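PDB 1TED: pks18 from Mycobacterium tuberculosis, which probably extends medium- and long-chain aliphatic acyl-CoA starters with malonyl-CoA to make tri- and tetraketide alpha-pyrones, as a homodimeric type III polyketide synthase. Local coordinates for residues A[302-313]-A[364-375]; A[36-44]-A[351-359]. All blocks are in the same frame, centred on the assembly; numbering follows the deposited sequence.

Interaction 1 of 2, residues A[302-313]-A[364-375]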
loop_
_atom_site.group_PDB
_atom_site.type_symbol
_atom_site.label_atom_id
_atom_site.label_comp_id
_atom_site.label_asym_id
_atom_site.label_seq_id
_atom_site.Cartn_x
_atom_site.Cartn_y
_atom_site.Cartn_z
ATOM N N LEU A 302 3.393 -17.847 26.748
ATOM C CA LEU A 302 4.826 -17.652 26.875
ATOM C C LEU A 302 5.193 -16.354 27.582
ATOM O O LEU A 302 4.367 -15.446 27.726
ATOM C CB LEU A 302 5.462 -17.658 25.486
ATOM C CG LEU A 302 5.282 -18.923 24.645
ATOM C CD1 LEU A 302 5.519 -18.608 23.164
ATOM C CD2 LEU A 302 6.240 -19.994 25.141
ATOM N N GLN A 303 6.446 -16.292 28.021
ATOM C CA GLN A 303 7.015 -15.127 28.694
ATOM C C GLN A 303 8.242 -14.807 27.859
ATOM O O GLN A 303 8.637 -15.605 27.015
ATOM C CB GLN A 303 7.523 -15.459 30.093
ATOM C CG GLN A 303 6.621 -16.253 30.994
ATOM C CD GLN A 303 7.402 -16.755 32.193
ATOM O OE1 GLN A 303 8.203 -16.016 32.766
ATOM N NE2 GLN A 303 7.185 -18.010 32.573
ATOM N N ILE A 304 8.866 -13.669 28.132
ATOM C CA ILE A 304 10.058 -13.252 27.406
ATOM C C ILE A 304 11.245 -14.219 27.567
ATOM O O ILE A 304 12.014 -14.422 26.629
ATOM C CB ILE A 304 10.474 -11.820 27.835
ATOM C CG1 ILE A 304 9.358 -10.834 27.465
ATOM C CG2 ILE A 304 11.766 -11.416 27.157
ATOM C CD1 ILE A 304 9.647 -9.381 27.842
ATOM N N SER A 305 11.377 -14.829 28.742
ATOM C CA SER A 305 12.474 -15.765 29.017
ATOM C C SER A 305 12.405 -17.089 28.251
ATOM O O SER A 305 13.388 -17.826 28.196
ATOM C CB SER A 305 12.538 -16.068 30.518
ATOM O OG SER A 305 11.345 -16.694 30.963
ATOM N N ASP A 306 11.249 -17.402 27.675
ATOM C CA ASP A 306 11.088 -18.638 26.911
ATOM C C ASP A 306 11.659 -18.542 25.500
ATOM O O ASP A 306 11.970 -19.558 24.881
ATOM C CB ASP A 306 9.608 -18.997 26.749
ATOM C CG ASP A 306 8.945 -19.376 28.041
ATOM O OD1 ASP A 306 9.533 -20.171 28.806
ATOM O OD2 ASP A 306 7.818 -18.893 28.275
ATOM N N ILE A 307 11.795 -17.323 24.997
ATOM C CA ILE A 307 12.240 -17.102 23.625
ATOM C C ILE A 307 13.695 -17.335 23.199
ATOM O O ILE A 307 14.623 -16.832 23.819
ATOM C CB ILE A 307 11.833 -15.661 23.177
ATOM C CG1 ILE A 307 10.320 -15.465 23.359
ATOM C CG2 ILE A 307 12.255 -15.413 21.742
ATOM C CD1 ILE A 307 9.448 -16.510 22.627
ATOM N N ASP A 308 13.870 -18.110 22.127
ATOM C CA ASP A 308 15.190 -18.363 21.524
ATOM C C ASP A 308 15.107 -17.462 20.293
ATOM O O ASP A 308 14.163 -17.588 19.516
ATOM C CB ASP A 308 15.332 -19.786 20.968
ATOM C CG ASP A 308 14.717 -20.848 21.847
ATOM O OD1 ASP A 308 15.301 -21.153 22.913
ATOM O OD2 ASP A 308 13.656 -21.389 21.455
ATOM N N LEU A 309 16.052 -16.565 20.082
ATOM C CA LEU A 309 15.979 -15.704 18.892
ATOM C C LEU A 309 15.088 -14.479 19.029
ATOM O O LEU A 309 13.877 -14.572 19.236
ATOM C CB LEU A 309 15.490 -16.478 17.655
ATOM C CG LEU A 309 16.156 -17.781 17.203
ATOM C CD1 LEU A 309 15.412 -18.344 16.002
ATOM C CD2 LEU A 309 17.608 -17.522 16.867
ATOM N N TRP A 310 15.712 -13.326 18.892
ATOM C CA TRP A 310 15.013 -12.069 18.933
ATOM C C TRP A 310 15.416 -11.349 17.657
ATOM O O TRP A 310 16.522 -10.825 17.545
ATOM C CB TRP A 310 15.408 -11.271 20.174
ATOM C CG TRP A 310 14.787 -11.819 21.434
ATOM C CD1 TRP A 310 15.353 -12.691 22.324
ATOM C CD2 TRP A 310 13.458 -11.566 21.915
ATOM N NE1 TRP A 310 14.462 -12.995 23.323
ATOM C CE2 TRP A 310 13.291 -12.318 23.096
ATOM C CE3 TRP A 310 12.394 -10.777 21.459
ATOM C CZ2 TRP A 310 12.098 -12.305 23.831
ATOM C CZ3 TRP A 310 11.203 -10.766 22.191
ATOM C CH2 TRP A 310 11.071 -11.526 23.364
ATOM N N ALA A 311 14.523 -11.368 16.676
ATOM C CA ALA A 311 14.771 -10.702 15.401
ATOM C C ALA A 311 14.320 -9.254 15.540
ATOM O O ALA A 311 13.236 -8.863 15.090
ATOM C CB ALA A 311 14.005 -11.409 14.265
ATOM N N ILE A 312 15.165 -8.464 16.191
ATOM C CA ILE A 312 14.887 -7.059 16.415
ATOM C C ILE A 312 15.298 -6.256 15.195
ATOM O O ILE A 312 16.432 -6.365 14.734
ATOM C CB ILE A 312 15.667 -6.540 17.637
ATOM C CG1 ILE A 312 15.246 -7.328 18.887
ATOM C CG2 ILE A 312 15.446 -5.039 17.799
ATOM C CD1 ILE A 312 16.053 -6.998 20.126
ATOM N N HIS A 313 14.380 -5.454 14.665
ATOM C CA HIS A 313 14.709 -4.647 13.506
ATOM C C HIS A 313 15.995 -3.858 13.744
ATOM O O HIS A 313 16.051 -3.001 14.625
ATOM C CB HIS A 313 13.598 -3.657 13.177
ATOM C CG HIS A 313 13.992 -2.680 12.118
ATOM N ND1 HIS A 313 14.296 -3.072 10.831
ATOM C CD2 HIS A 313 14.274 -1.358 12.184
ATOM C CE1 HIS A 313 14.757 -2.037 10.153
ATOM N NE2 HIS A 313 14.754 -0.985 10.952
ATOM N N GLU A 364 20.669 -21.469 17.009
ATOM C CA GLU A 364 21.206 -20.783 18.184
ATOM C C GLU A 364 21.306 -21.733 19.372
ATOM O O GLU A 364 21.879 -21.395 20.407
ATOM C CB GLU A 364 20.309 -19.598 18.556
ATOM C CG GLU A 364 18.989 -19.974 19.237
ATOM C CD GLU A 364 18.139 -20.961 18.443
ATOM O OE1 GLU A 364 18.036 -20.813 17.206
ATOM O OE2 GLU A 364 17.557 -21.876 19.062
ATOM N N SER A 365 20.736 -22.920 19.215
ATOM C CA SER A 365 20.753 -23.926 20.265
ATOM C C SER A 365 20.533 -25.285 19.621
ATOM O O SER A 365 20.364 -25.382 18.406
ATOM C CB SER A 365 19.651 -23.652 21.288
ATOM O OG SER A 365 18.373 -23.832 20.707
ATOM N N ALA A 366 20.519 -26.331 20.441
ATOM C CA ALA A 366 20.348 -27.686 19.942
ATOM C C ALA A 366 18.915 -28.201 19.974
ATOM O O ALA A 366 18.642 -29.307 19.517
ATOM C CB ALA A 366 21.250 -28.632 20.721
ATOM N N LYS A 367 17.995 -27.407 20.500
ATOM C CA LYS A 367 16.610 -27.848 20.574
ATOM C C LYS A 367 15.955 -27.878 19.204
ATOM O O LYS A 367 16.184 -26.996 18.383
ATOM C CB LYS A 367 15.821 -26.945 21.530
ATOM C CG LYS A 367 15.944 -25.465 21.230
ATOM C CD LYS A 367 15.692 -24.610 22.466
ATOM C CE LYS A 367 14.268 -24.734 22.977
ATOM N NZ LYS A 367 14.028 -23.805 24.124
ATOM N N ALA A 368 15.164 -28.920 18.955
ATOM C CA ALA A 368 14.450 -29.058 17.692
ATOM C C ALA A 368 13.297 -28.083 17.817
ATOM O O ALA A 368 12.458 -28.236 18.698
ATOM C CB ALA A 368 13.923 -30.466 17.534
ATOM N N ILE A 369 13.270 -27.089 16.937
ATOM C CA ILE A 369 12.261 -26.027 16.919
ATOM C C ILE A 369 12.666 -24.883 17.841
ATOM O O ILE A 369 12.610 -24.990 19.065
ATOM C CB ILE A 369 10.842 -26.495 17.352
ATOM C CG1 ILE A 369 10.348 -27.624 16.457
ATOM C CG2 ILE A 369 9.863 -25.313 17.262
ATOM C CD1 ILE A 369 8.921 -28.042 16.759
ATOM N N SER A 370 13.083 -23.782 17.237
ATOM C CA SER A 370 13.481 -22.602 17.986
ATOM C C SER A 370 12.297 -21.641 17.908
ATOM O O SER A 370 11.699 -21.477 16.845
ATOM C CB SER A 370 14.724 -21.987 17.346
ATOM O OG SER A 370 15.726 -22.975 17.193
ATOM N N THR A 371 11.931 -21.027 19.024
ATOM C CA THR A 371 10.805 -20.102 19.010
ATOM C C THR A 371 11.324 -18.678 19.055
ATOM O O THR A 371 12.127 -18.339 19.912
ATOM C CB THR A 371 9.864 -20.349 20.208
ATOM O OG1 THR A 371 9.276 -21.645 20.080
ATOM C CG2 THR A 371 8.756 -19.305 20.263
ATOM N N GLY A 372 10.859 -17.837 18.145
ATOM C CA GLY A 372 11.341 -16.475 18.145
ATOM C C GLY A 372 10.285 -15.411 17.954
ATOM O O GLY A 372 9.157 -15.685 17.544
ATOM N N VAL A 373 10.668 -14.185 18.283
ATOM C CA VAL A 373 9.803 -13.035 18.134
ATOM C C VAL A 373 10.558 -12.025 17.281
ATOM O O VAL A 373 11.747 -11.765 17.501
ATOM C CB VAL A 373 9.487 -12.348 19.482
ATOM C CG1 VAL A 373 8.669 -11.085 19.219
ATOM C CG2 VAL A 373 8.738 -13.315 20.434
ATOM N N ALA A 374 9.871 -11.476 16.292
ATOM C CA ALA A 374 10.473 -10.476 15.436
ATOM C C ALA A 374 9.589 -9.240 15.526
ATOM O O ALA A 374 8.371 -9.349 15.702
ATOM C CB ALA A 374 10.540 -10.974 14.005
ATOM N N PHE A 375 10.204 -8.068 15.461
ATOM C CA PHE A 375 9.436 -6.838 15.482
ATOM C C PHE A 375 10.242 -5.691 14.925
ATOM O O PHE A 375 11.467 -5.726 14.924
ATOM C CB PHE A 375 8.909 -6.502 16.891
ATOM C CG PHE A 375 9.978 -6.339 17.938
ATOM C CD1 PHE A 375 10.756 -5.196 17.987
ATOM C CD2 PHE A 375 10.183 -7.327 18.891
ATOM C CE1 PHE A 375 11.722 -5.039 18.972
ATOM C CE2 PHE A 375 11.148 -7.177 19.876
ATOM C CZ PHE A 375 11.917 -6.032 19.916
#
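The carboxylate of Asp308 takes over a backbone role opposite Thr371. Its OD2 accepts the amide of Thr371 N at 3.0 Å through the anti lone pair, in a nearly straight bond (171° at the hydrogen). The other oxygen, OD1, turns its syn lone pair to Lys367 NZ at 3.2 Å in a salt bridge. The two oxygens thus tie Lys367, in the loop before strand 370-375, and the start of that strand to the residue two before strand 310-312. Within this chain strand 310-312 lies at one edge of the thiolase-fold sheet. It runs parallel to strand 370-375, with 10° between their directions, and a helical beta-alpha-beta crossover joins the two.

Leu309 crosses Glu364 at about a right angle and sets its CD2 methyl against OE1. The same carboxylate is held by Arg392 through OE1, while Ser365 OG and Ser370 OG both donate to OE2. Further along, Val373 lies side by side with Trp310, and its CB meets ring atom CZ3 at 3.6 Å. Ile307 reaches the same valine from the flank, CD1 to CG2 at 3.9 Å, and lays its own CG2 over one face of the indole. Helix 281-299 packs on this side of the sheet. Phe375 has CG between its backbone N and carbonyl carbon (chi1 59°), which brings its CZ to 3.7 Å from Ile312 CG1. Ala311 and Ala374 point to the other face, with their CB atoms 3.5 Å apart, and Ala311 packs there on helix 349-361.

Ala311 N bonds to Val373 O at 2.9 Å. The ladder ends at His313, whose side chain touches Cys175, the probable nucleophile, and Asn346, consistent with the Cys-His-Asn triad of chalcone synthases. His313 N meets Phe375 O at 2.9 Å, nearly along the C=O axis.

Interaction 2 of 2, residues A[36-44]-A[351-359]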
loop_
_atom_site.group_PDB
_atom_site.type_symbol
_atom_site.label_atom_id
_atom_site.label_comp_id
_atom_site.label_asym_id
_atom_site.label_seq_id
_atom_site.Cartn_x
_atom_site.Cartn_y
_atom_site.Cartn_z
ATOM N N GLU A 36 7.844 -20.667 3.348
ATOM C CA GLU A 36 8.425 -21.842 2.729
ATOM C C GLU A 36 9.651 -21.535 1.883
ATOM O O GLU A 36 10.444 -22.422 1.571
ATOM C CB GLU A 36 7.324 -22.548 1.923
ATOM C CG GLU A 36 6.069 -22.674 2.772
ATOM C CD GLU A 36 5.046 -23.659 2.259
ATOM O OE1 GLU A 36 4.575 -23.495 1.116
ATOM O OE2 GLU A 36 4.693 -24.594 3.019
ATOM N N GLY A 37 9.808 -20.263 1.540
ATOM C CA GLY A 37 10.945 -19.838 0.751
ATOM C C GLY A 37 11.365 -18.467 1.232
ATOM O O GLY A 37 10.520 -17.657 1.602
ATOM N N LEU A 38 12.667 -18.211 1.233
ATOM C CA LEU A 38 13.205 -16.934 1.678
ATOM C C LEU A 38 14.520 -16.628 0.966
ATOM O O LEU A 38 15.456 -17.434 0.988
ATOM C CB LEU A 38 13.429 -16.969 3.194
ATOM C CG LEU A 38 13.966 -15.733 3.933
ATOM C CD1 LEU A 38 13.838 -15.968 5.420
ATOM C CD2 LEU A 38 15.425 -15.456 3.580
ATOM N N ALA A 39 14.594 -15.453 0.352
ATOM C CA ALA A 39 15.796 -15.039 -0.361
ATOM C C ALA A 39 16.178 -13.626 0.032
ATOM O O ALA A 39 15.337 -12.812 0.426
ATOM C CB ALA A 39 15.589 -15.118 -1.862
ATOM N N THR A 40 17.461 -13.339 -0.115
ATOM C CA THR A 40 18.014 -12.052 0.253
ATOM C C THR A 40 18.895 -11.472 -0.852
ATOM O O THR A 40 19.541 -12.211 -1.596
ATOM C CB THR A 40 18.828 -12.235 1.539
ATOM O OG1 THR A 40 17.944 -12.177 2.673
ATOM C CG2 THR A 40 19.916 -11.213 1.631
ATOM N N GLY A 41 18.937 -10.150 -0.953
ATOM C CA GLY A 41 19.754 -9.547 -1.985
ATOM C C GLY A 41 19.948 -8.049 -1.881
ATOM O O GLY A 41 19.119 -7.322 -1.331
ATOM N N THR A 42 21.053 -7.578 -2.444
ATOM C CA THR A 42 21.371 -6.160 -2.412
ATOM C C THR A 42 22.211 -5.830 -3.632
ATOM O O THR A 42 22.717 -6.732 -4.303
ATOM C CB THR A 42 22.230 -5.819 -1.169
ATOM O OG1 THR A 42 23.554 -6.329 -1.361
ATOM C CG2 THR A 42 21.654 -6.455 0.084
ATOM N N PRO A 43 22.344 -4.533 -3.961
ATOM C CA PRO A 43 23.175 -4.204 -5.124
ATOM C C PRO A 43 24.602 -4.658 -4.801
ATOM O O PRO A 43 24.931 -4.890 -3.629
ATOM C CB PRO A 43 23.037 -2.682 -5.251
ATOM C CG PRO A 43 22.437 -2.242 -3.951
ATOM C CD PRO A 43 21.552 -3.371 -3.539
ATOM N N ARG A 44 25.436 -4.789 -5.831
ATOM C CA ARG A 44 26.806 -5.259 -5.658
ATOM C C ARG A 44 27.779 -4.254 -5.057
ATOM O O ARG A 44 28.747 -4.649 -4.409
ATOM C CB ARG A 44 27.349 -5.774 -6.993
ATOM N N SER A 351 15.432 -5.275 6.247
ATOM C CA SER A 351 16.294 -5.738 7.332
ATOM C C SER A 351 15.788 -6.874 8.205
ATOM O O SER A 351 16.533 -7.797 8.531
ATOM C CB SER A 351 16.698 -4.553 8.200
ATOM O OG SER A 351 17.421 -3.614 7.423
ATOM N N LEU A 352 14.525 -6.820 8.586
ATOM C CA LEU A 352 13.983 -7.871 9.418
ATOM C C LEU A 352 14.151 -9.226 8.722
ATOM O O LEU A 352 14.467 -10.222 9.361
ATOM C CB LEU A 352 12.506 -7.573 9.703
ATOM C CG LEU A 352 11.902 -8.114 10.998
ATOM C CD1 LEU A 352 12.835 -7.837 12.162
ATOM C CD2 LEU A 352 10.538 -7.460 11.228
ATOM N N ILE A 353 13.974 -9.264 7.405
ATOM C CA ILE A 353 14.100 -10.536 6.693
ATOM C C ILE A 353 15.550 -11.020 6.555
ATOM O O ILE A 353 15.799 -12.222 6.513
ATOM C CB ILE A 353 13.386 -10.469 5.319
ATOM C CG1 ILE A 353 11.887 -10.242 5.545
ATOM C CG2 ILE A 353 13.578 -11.764 4.556
ATOM C CD1 ILE A 353 11.114 -9.907 4.300
ATOM N N PHE A 354 16.504 -10.090 6.508
ATOM C CA PHE A 354 17.917 -10.466 6.447
ATOM C C PHE A 354 18.230 -11.126 7.781
ATOM O O PHE A 354 18.980 -12.095 7.858
ATOM C CB PHE A 354 18.812 -9.239 6.294
ATOM C CG PHE A 354 19.166 -8.910 4.877
ATOM C CD1 PHE A 354 18.177 -8.702 3.926
ATOM C CD2 PHE A 354 20.496 -8.734 4.510
ATOM C CE1 PHE A 354 18.505 -8.314 2.622
ATOM C CE2 PHE A 354 20.839 -8.345 3.210
ATOM C CZ PHE A 354 19.835 -8.133 2.263
ATOM N N VAL A 355 17.633 -10.582 8.836
ATOM C CA VAL A 355 17.824 -11.094 10.182
ATOM C C VAL A 355 17.320 -12.519 10.334
ATOM O O VAL A 355 18.000 -13.371 10.904
ATOM C CB VAL A 355 17.113 -10.189 11.200
ATOM C CG1 VAL A 355 17.056 -10.866 12.564
ATOM C CG2 VAL A 355 17.860 -8.874 11.298
ATOM N N LEU A 356 16.124 -12.767 9.817
ATOM C CA LEU A 356 15.490 -14.075 9.879
ATOM C C LEU A 356 16.322 -15.119 9.132
ATOM O O LEU A 356 16.488 -16.238 9.617
ATOM C CB LEU A 356 14.063 -13.962 9.313
ATOM C CG LEU A 356 12.994 -15.058 9.455
ATOM C CD1 LEU A 356 13.282 -16.155 8.474
ATOM C CD2 LEU A 356 12.949 -15.610 10.874
ATOM N N GLU A 357 16.871 -14.752 7.971
ATOM C CA GLU A 357 17.691 -15.685 7.192
ATOM C C GLU A 357 18.930 -16.186 7.946
ATOM O O GLU A 357 19.316 -17.337 7.804
ATOM C CB GLU A 357 18.130 -15.055 5.855
ATOM C CG GLU A 357 19.043 -15.967 5.003
ATOM C CD GLU A 357 19.341 -15.403 3.619
ATOM O OE1 GLU A 357 19.981 -14.338 3.518
ATOM O OE2 GLU A 357 18.925 -16.024 2.622
ATOM N N THR A 358 19.560 -15.319 8.728
ATOM C CA THR A 358 20.743 -15.708 9.495
ATOM C C THR A 358 20.360 -16.740 10.550
ATOM O O THR A 358 21.084 -17.711 10.774
ATOM C CB THR A 358 21.379 -14.490 10.210
ATOM O OG1 THR A 358 21.920 -13.591 9.232
ATOM C CG2 THR A 358 22.490 -14.937 11.162
ATOM N N MET A 359 19.215 -16.522 11.194
ATOM C CA MET A 359 18.728 -17.423 12.234
ATOM C C MET A 359 18.359 -18.767 11.630
ATOM O O MET A 359 18.468 -19.808 12.283
ATOM C CB MET A 359 17.513 -16.810 12.942
ATOM C CG MET A 359 17.820 -15.482 13.645
ATOM S SD MET A 359 16.346 -14.700 14.345
ATOM C CE MET A 359 17.074 -13.589 15.592
HETATM O O HOH W 1 18.001 -18.534 2.814
HETATM O O HOH W 2 19.104 -15.488 0.086
#
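Ile353 meets Leu38 first: its CG2 methyl lies 4.0 Å from Leu38 CG as the two side chains slide past each other in opposite directions. It also rests on Ala229 and Leu231 of the neighbouring strand 226-236.

Phe354 follows. Its CB starts off away from the strand, but the ring swings back to it, with chi1 at an unusual -94°. The CG2 methyl of Thr40 sits over one face in a CH-pi contact. The pair is modelled too close, so the exact spacing is doubtful. Thr42 comes at the edge instead, CG2 to Phe354 CZ at 3.3 Å, and Gly41 O lies in the ring plane. Phe344 forms an edge-to-face stack with the same ring.

The helix, 349-361, belongs to the central layer of the alpha-beta-alpha-beta-alpha thiolase fold. It crosses strand 36-41 at -116°, with the axes of the two segments 8.6 Å apart at closest approach. Ala39 points to the opposite side of the strand and packs on helix 102-125.

Leu356 turns its CD1 to Leu38 CD1, again closer than carbons can sit and so of uncertain detail.

Glu357 runs out with CG anti to the backbone N (chi1 178°) and stays extended, so its carboxylate reaches the strand. Leu38 CD2 packs against its CB at 3.6 Å. OE1 accepts a weak hydrogen bond from Thr40 OG1. OE2 accepts from two waters. One, 2.7 Å from OE2, also donates weakly to Leu38 O. The other, 2.6 Å from OE2, accepts from Thr40 N at 2.7 Å.

Overall arrangement
The segments alternate along the chain: 36-44, 302-313, 351-359, then 364-375. Interaction 2 joins the N-terminal family region to the C-terminal one, whereas interaction 1 lies wholly within the latter. Their centres are 18 Å apart. Strand 32-41 belongs to the N-terminal half of the strand order and 310-312 ends the C-terminal half; helix 349-361 packs between the two halves. This helix is followed, after a loop, by strand 370-378. The ring of Phe354 and the carboxylate of Glu357 reach strand 32-41, while Leu352, Val355 and Met359 meet Trp310 and Ala311. Ser351, near the helix start, touches His313, so the layer between the strands reaches the probable active site.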